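Metallo-carboxypeptidase (Pseudomonas aeruginosa, PDB 4A39) is a zinc-dependent carboxypeptidase of the M14 family, which probably removes C-terminal residues from peptide or protein substrates. Local coordinates at residues 147-160 with 215-227. Sequence-based numbering, arbitrary orientation.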
loop_
_atom_site.group_PDB
_atom_site.type_symbol
_atom_site.label_atom_id
_atom_site.label_comp_id
_atom_site.label_asym_id
_atom_site.label_seq_id
_atom_site.Cartn_x
_atom_site.Cartn_y
_atom_site.Cartn_z
ATOM N N LEU A 147 8.990 -13.854 13.463
ATOM C CA LEU A 147 10.081 -14.699 12.990
ATOM C C LEU A 147 11.428 -13.996 12.983
ATOM O O LEU A 147 12.435 -14.552 13.424
ATOM C CB LEU A 147 9.776 -15.208 11.579
ATOM C CG LEU A 147 10.828 -16.145 10.985
ATOM C CD1 LEU A 147 10.976 -17.375 11.872
ATOM C CD2 LEU A 147 10.429 -16.550 9.576
ATOM N N ALA A 148 11.442 -12.773 12.474
ATOM C CA ALA A 148 12.665 -11.989 12.391
ATOM C C ALA A 148 12.328 -10.507 12.416
ATOM O O ALA A 148 11.165 -10.127 12.319
ATOM C CB ALA A 148 13.406 -12.329 11.107
ATOM N N VAL A 149 13.351 -9.669 12.544
ATOM C CA VAL A 149 13.141 -8.231 12.564
ATOM C C VAL A 149 14.313 -7.521 11.888
ATOM O O VAL A 149 15.479 -7.782 12.204
ATOM C CB VAL A 149 12.958 -7.705 14.020
ATOM C CG1 VAL A 149 14.225 -7.925 14.833
ATOM C CG2 VAL A 149 12.569 -6.241 13.999
ATOM N N GLY A 150 13.998 -6.649 10.935
ATOM C CA GLY A 150 15.023 -5.898 10.231
ATOM C C GLY A 150 15.128 -4.492 10.798
ATOM O O GLY A 150 14.318 -4.092 11.636
ATOM N N THR A 151 16.117 -3.733 10.338
ATOM C CA THR A 151 16.315 -2.376 10.827
ATOM C C THR A 151 16.428 -1.390 9.671
ATOM O O THR A 151 17.263 -1.547 8.781
ATOM C CB THR A 151 17.584 -2.298 11.694
ATOM O OG1 THR A 151 17.470 -3.228 12.779
ATOM C CG2 THR A 151 17.770 -0.899 12.252
ATOM N N SER A 152 15.571 -0.374 9.692
ATOM C CA SER A 152 15.564 0.639 8.644
ATOM C C SER A 152 16.778 1.553 8.759
ATOM O O SER A 152 17.509 1.518 9.748
ATOM C CB SER A 152 14.295 1.484 8.741
ATOM O OG SER A 152 14.346 2.315 9.889
ATOM N N VAL A 153 16.987 2.379 7.742
ATOM C CA VAL A 153 18.107 3.306 7.742
ATOM C C VAL A 153 18.152 4.139 9.023
ATOM O O VAL A 153 19.227 4.352 9.600
ATOM C CB VAL A 153 18.030 4.251 6.525
ATOM C CG1 VAL A 153 19.079 5.345 6.647
ATOM C CG2 VAL A 153 18.234 3.457 5.246
ATOM N N GLN A 154 16.987 4.590 9.480
ATOM C CA GLN A 154 16.919 5.415 10.680
ATOM C C GLN A 154 16.632 4.665 11.982
ATOM O O GLN A 154 16.275 5.276 12.988
ATOM C CB GLN A 154 15.898 6.536 10.482
ATOM C CG GLN A 154 16.192 7.404 9.262
ATOM C CD GLN A 154 15.317 8.635 9.209
ATOM O OE1 GLN A 154 14.116 8.558 9.448
ATOM N NE2 GLN A 154 15.917 9.782 8.889
ATOM N N GLY A 155 16.776 3.344 11.961
ATOM C CA GLY A 155 16.577 2.566 13.174
ATOM C C GLY A 155 15.168 2.203 13.601
ATOM O O GLY A 155 14.884 2.134 14.796
ATOM N N ARG A 156 14.282 1.978 12.638
ATOM C CA ARG A 156 12.915 1.580 12.950
ATOM C C ARG A 156 12.772 0.097 12.602
ATOM O O ARG A 156 13.449 -0.403 11.702
ATOM C CB ARG A 156 11.917 2.428 12.155
ATOM C CG ARG A 156 11.924 3.903 12.552
ATOM C CD ARG A 156 10.768 4.670 11.922
ATOM N NE ARG A 156 10.687 6.039 12.429
ATOM C CZ ARG A 156 11.472 7.038 12.033
ATOM N NH1 ARG A 156 12.403 6.834 11.110
ATOM N NH2 ARG A 156 11.331 8.242 12.573
ATOM N N ASP A 157 11.907 -0.608 13.326
ATOM C CA ASP A 157 11.706 -2.040 13.105
ATOM C C ASP A 157 10.980 -2.431 11.822
ATOM O O ASP A 157 10.016 -1.785 11.422
ATOM C CB ASP A 157 10.923 -2.664 14.267
ATOM C CG ASP A 157 11.756 -2.841 15.520
ATOM O OD1 ASP A 157 12.982 -3.016 15.396
ATOM O OD2 ASP A 157 11.175 -2.834 16.627
ATOM N N ILE A 158 11.452 -3.511 11.202
ATOM C CA ILE A 158 10.826 -4.078 10.007
ATOM C C ILE A 158 10.462 -5.501 10.445
ATOM O O ILE A 158 11.235 -6.436 10.243
ATOM C CB ILE A 158 11.802 -4.188 8.808
ATOM C CG1 ILE A 158 12.483 -2.845 8.536
ATOM C CG2 ILE A 158 11.044 -4.660 7.575
ATOM C CD1 ILE A 158 11.547 -1.775 8.069
ATOM N N GLU A 159 9.296 -5.666 11.057
ATOM C CA GLU A 159 8.888 -6.987 11.531
ATOM C C GLU A 159 8.489 -7.969 10.442
ATOM O O GLU A 159 7.792 -7.612 9.495
ATOM C CB GLU A 159 7.722 -6.872 12.519
ATOM C CG GLU A 159 8.037 -6.067 13.767
ATOM C CD GLU A 159 7.553 -4.636 13.674
ATOM O OE1 GLU A 159 7.517 -4.093 12.548
ATOM O OE2 GLU A 159 7.218 -4.054 14.730
ATOM N N LEU A 160 8.945 -9.210 10.592
ATOM C CA LEU A 160 8.593 -10.293 9.682
ATOM C C LEU A 160 7.805 -11.264 10.552
ATOM O O LEU A 160 8.362 -11.891 11.459
ATOM C CB LEU A 160 9.840 -10.993 9.128
ATOM C CG LEU A 160 9.600 -12.310 8.374
ATOM C CD1 LEU A 160 8.567 -12.105 7.272
ATOM C CD2 LEU A 160 10.915 -12.815 7.797
ATOM N N TYR A 215 4.177 -15.688 5.607
ATOM C CA TYR A 215 5.318 -14.846 5.965
ATOM C C TYR A 215 4.856 -13.441 5.590
ATOM O O TYR A 215 4.709 -13.116 4.408
ATOM C CB TYR A 215 6.552 -15.257 5.161
ATOM C CG TYR A 215 7.141 -16.584 5.602
ATOM C CD1 TYR A 215 6.488 -17.785 5.327
ATOM C CD2 TYR A 215 8.341 -16.636 6.308
ATOM C CE1 TYR A 215 7.016 -19.007 5.743
ATOM C CE2 TYR A 215 8.882 -17.856 6.728
ATOM C CZ TYR A 215 8.214 -19.033 6.440
ATOM O OH TYR A 215 8.751 -20.241 6.833
ATOM N N LEU A 216 4.638 -12.613 6.608
ATOM C CA LEU A 216 4.101 -11.272 6.407
ATOM C C LEU A 216 4.969 -10.118 6.881
ATOM O O LEU A 216 5.515 -10.153 7.980
ATOM C CB LEU A 216 2.757 -11.168 7.132
ATOM C CG LEU A 216 1.772 -12.333 7.002
ATOM C CD1 LEU A 216 0.615 -12.125 7.967
ATOM C CD2 LEU A 216 1.280 -12.439 5.570
ATOM N N VAL A 217 5.070 -9.087 6.048
ATOM C CA VAL A 217 5.812 -7.878 6.401
ATOM C C VAL A 217 4.820 -6.729 6.243
ATOM O O VAL A 217 4.628 -6.219 5.143
ATOM C CB VAL A 217 7.012 -7.622 5.464
ATOM C CG1 VAL A 217 7.674 -6.298 5.833
ATOM C CG2 VAL A 217 8.029 -8.758 5.579
ATOM N N PRO A 218 4.166 -6.317 7.344
ATOM C CA PRO A 218 3.179 -5.230 7.356
ATOM C C PRO A 218 3.630 -3.895 6.768
ATOM O O PRO A 218 2.827 -3.186 6.155
ATOM C CB PRO A 218 2.814 -5.115 8.832
ATOM C CG PRO A 218 2.932 -6.530 9.301
ATOM C CD PRO A 218 4.230 -6.968 8.665
ATOM N N ASN A 219 4.893 -3.530 6.974
ATOM C CA ASN A 219 5.393 -2.274 6.415
ATOM C C ASN A 219 6.882 -2.318 6.095
ATOM O O ASN A 219 7.734 -2.451 6.980
ATOM C CB ASN A 219 5.088 -1.098 7.346
ATOM C CG ASN A 219 5.299 0.239 6.663
ATOM O OD1 ASN A 219 6.432 0.650 6.415
ATOM N ND2 ASN A 219 4.201 0.917 6.332
ATOM N N MET A 220 7.177 -2.190 4.806
ATOM C CA MET A 220 8.536 -2.240 4.278
ATOM C C MET A 220 9.321 -0.937 4.315
ATOM O O MET A 220 10.504 -0.938 3.985
ATOM C CB MET A 220 8.508 -2.704 2.820
ATOM C CG MET A 220 8.234 -4.181 2.596
ATOM S SD MET A 220 9.619 -5.206 3.111
ATOM C CE MET A 220 10.868 -4.682 1.929
ATOM N N ASN A 221 8.679 0.162 4.701
ATOM C CA ASN A 221 9.357 1.462 4.700
ATOM C C ASN A 221 8.849 2.360 5.825
ATOM O O ASN A 221 8.212 3.385 5.573
ATOM C CB ASN A 221 9.108 2.151 3.351
ATOM C CG ASN A 221 10.164 3.188 3.006
ATOM O OD1 ASN A 221 10.782 3.800 3.884
ATOM N ND2 ASN A 221 10.357 3.408 1.710
ATOM N N PRO A 222 9.126 1.991 7.085
ATOM C CA PRO A 222 8.671 2.803 8.218
ATOM C C PRO A 222 9.219 4.225 8.228
ATOM O O PRO A 222 8.516 5.150 8.637
ATOM C CB PRO A 222 9.116 1.989 9.433
ATOM C CG PRO A 222 10.315 1.245 8.932
ATOM C CD PRO A 222 9.872 0.812 7.550
ATOM N N ASP A 223 10.462 4.407 7.784
ATOM C CA ASP A 223 11.053 5.746 7.758
ATOM C C ASP A 223 10.274 6.643 6.800
ATOM O O ASP A 223 9.875 7.750 7.155
ATOM C CB ASP A 223 12.515 5.703 7.305
ATOM C CG ASP A 223 13.405 4.923 8.250
ATOM O OD1 ASP A 223 12.973 4.619 9.385
ATOM O OD2 ASP A 223 14.551 4.628 7.851
ATOM N N GLY A 224 10.070 6.160 5.580
ATOM C CA GLY A 224 9.342 6.942 4.596
ATOM C C GLY A 224 7.921 7.258 5.029
ATOM O O GLY A 224 7.452 8.376 4.843
ATOM N N ALA A 225 7.228 6.274 5.593
ATOM C CA ALA A 225 5.854 6.488 6.033
ATOM C C ALA A 225 5.790 7.575 7.102
ATOM O O ALA A 225 5.036 8.539 6.974
ATOM C CB ALA A 225 5.263 5.184 6.562
ATOM N N PHE A 226 6.598 7.430 8.147
ATOM C CA PHE A 226 6.612 8.407 9.228
ATOM C C PHE A 226 6.908 9.825 8.736
ATOM O O PHE A 226 6.308 10.793 9.210
ATOM C CB PHE A 226 7.650 8.013 10.283
ATOM C CG PHE A 226 7.762 8.997 11.405
ATOM C CD1 PHE A 226 6.793 9.049 12.402
ATOM C CD2 PHE A 226 8.819 9.900 11.446
ATOM C CE1 PHE A 226 6.876 9.995 13.428
ATOM C CE2 PHE A 226 8.911 10.847 12.464
ATOM C CZ PHE A 226 7.937 10.895 13.455
ATOM N N HIS A 227 7.833 9.953 7.790
ATOM C CA HIS A 227 8.200 11.271 7.279
ATOM C C HIS A 227 7.285 11.838 6.208
ATOM O O HIS A 227 7.546 12.912 5.663
ATOM C CB HIS A 227 9.642 11.258 6.775
ATOM C CG HIS A 227 10.652 11.323 7.878
ATOM N ND1 HIS A 227 11.491 10.274 8.187
ATOM C CD2 HIS A 227 10.914 12.296 8.782
ATOM C CE1 HIS A 227 12.226 10.599 9.236
ATOM N NE2 HIS A 227 11.895 11.819 9.617
HETATM O O HOH W 1 7.800 -2.222 9.761
HETATM O O HOH W 2 6.532 -4.871 9.154
#
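The carboxylate of Asp223, in the short helix 222-226, is bound by the type I turn Ser152-Gly155 of a β-hairpin at the edge of the mixed sheet in the zinc carboxypeptidase domain. Its two oxygens divide the work. OD2 takes the backbone N-H of Gln154 (N to OD2 2.9 Å) on its syn side, somewhat out of the carboxylate plane. OD1 receives the hydroxyl of Ser152 (OG to OD1 2.7 Å), likewise syn and tilted, and, from the opposite face of the carboxylate, the salt-bridging NH1 of Arg156 at 2.9 Å. That NH1 bond lies nearly in the guanidinium plane but 55° out of the carboxylate plane. Arg156, extended from CG to NE, runs past the Pro222 ring and lays one guanidinium face over Phe226 CB. Three donors thus satisfy the buried carboxylate, and Arg156 probably favours its charged form.

Farther along, strands 157-163 and 212-217 are antiparallel neighbours, but beyond Val217 waters link the backbones: one bridges Asp157 O and Asn219 O, another Glu159 O and Asn219 N. Leu160 CD1 packs on Val217 CG2. Past Met220, whose side chain lies about 8 Å from that of the zinc ligand His180, Asn221 caps the helix carrying Asp223, its OD1 accepting from Gly224 N at 3.0 Å.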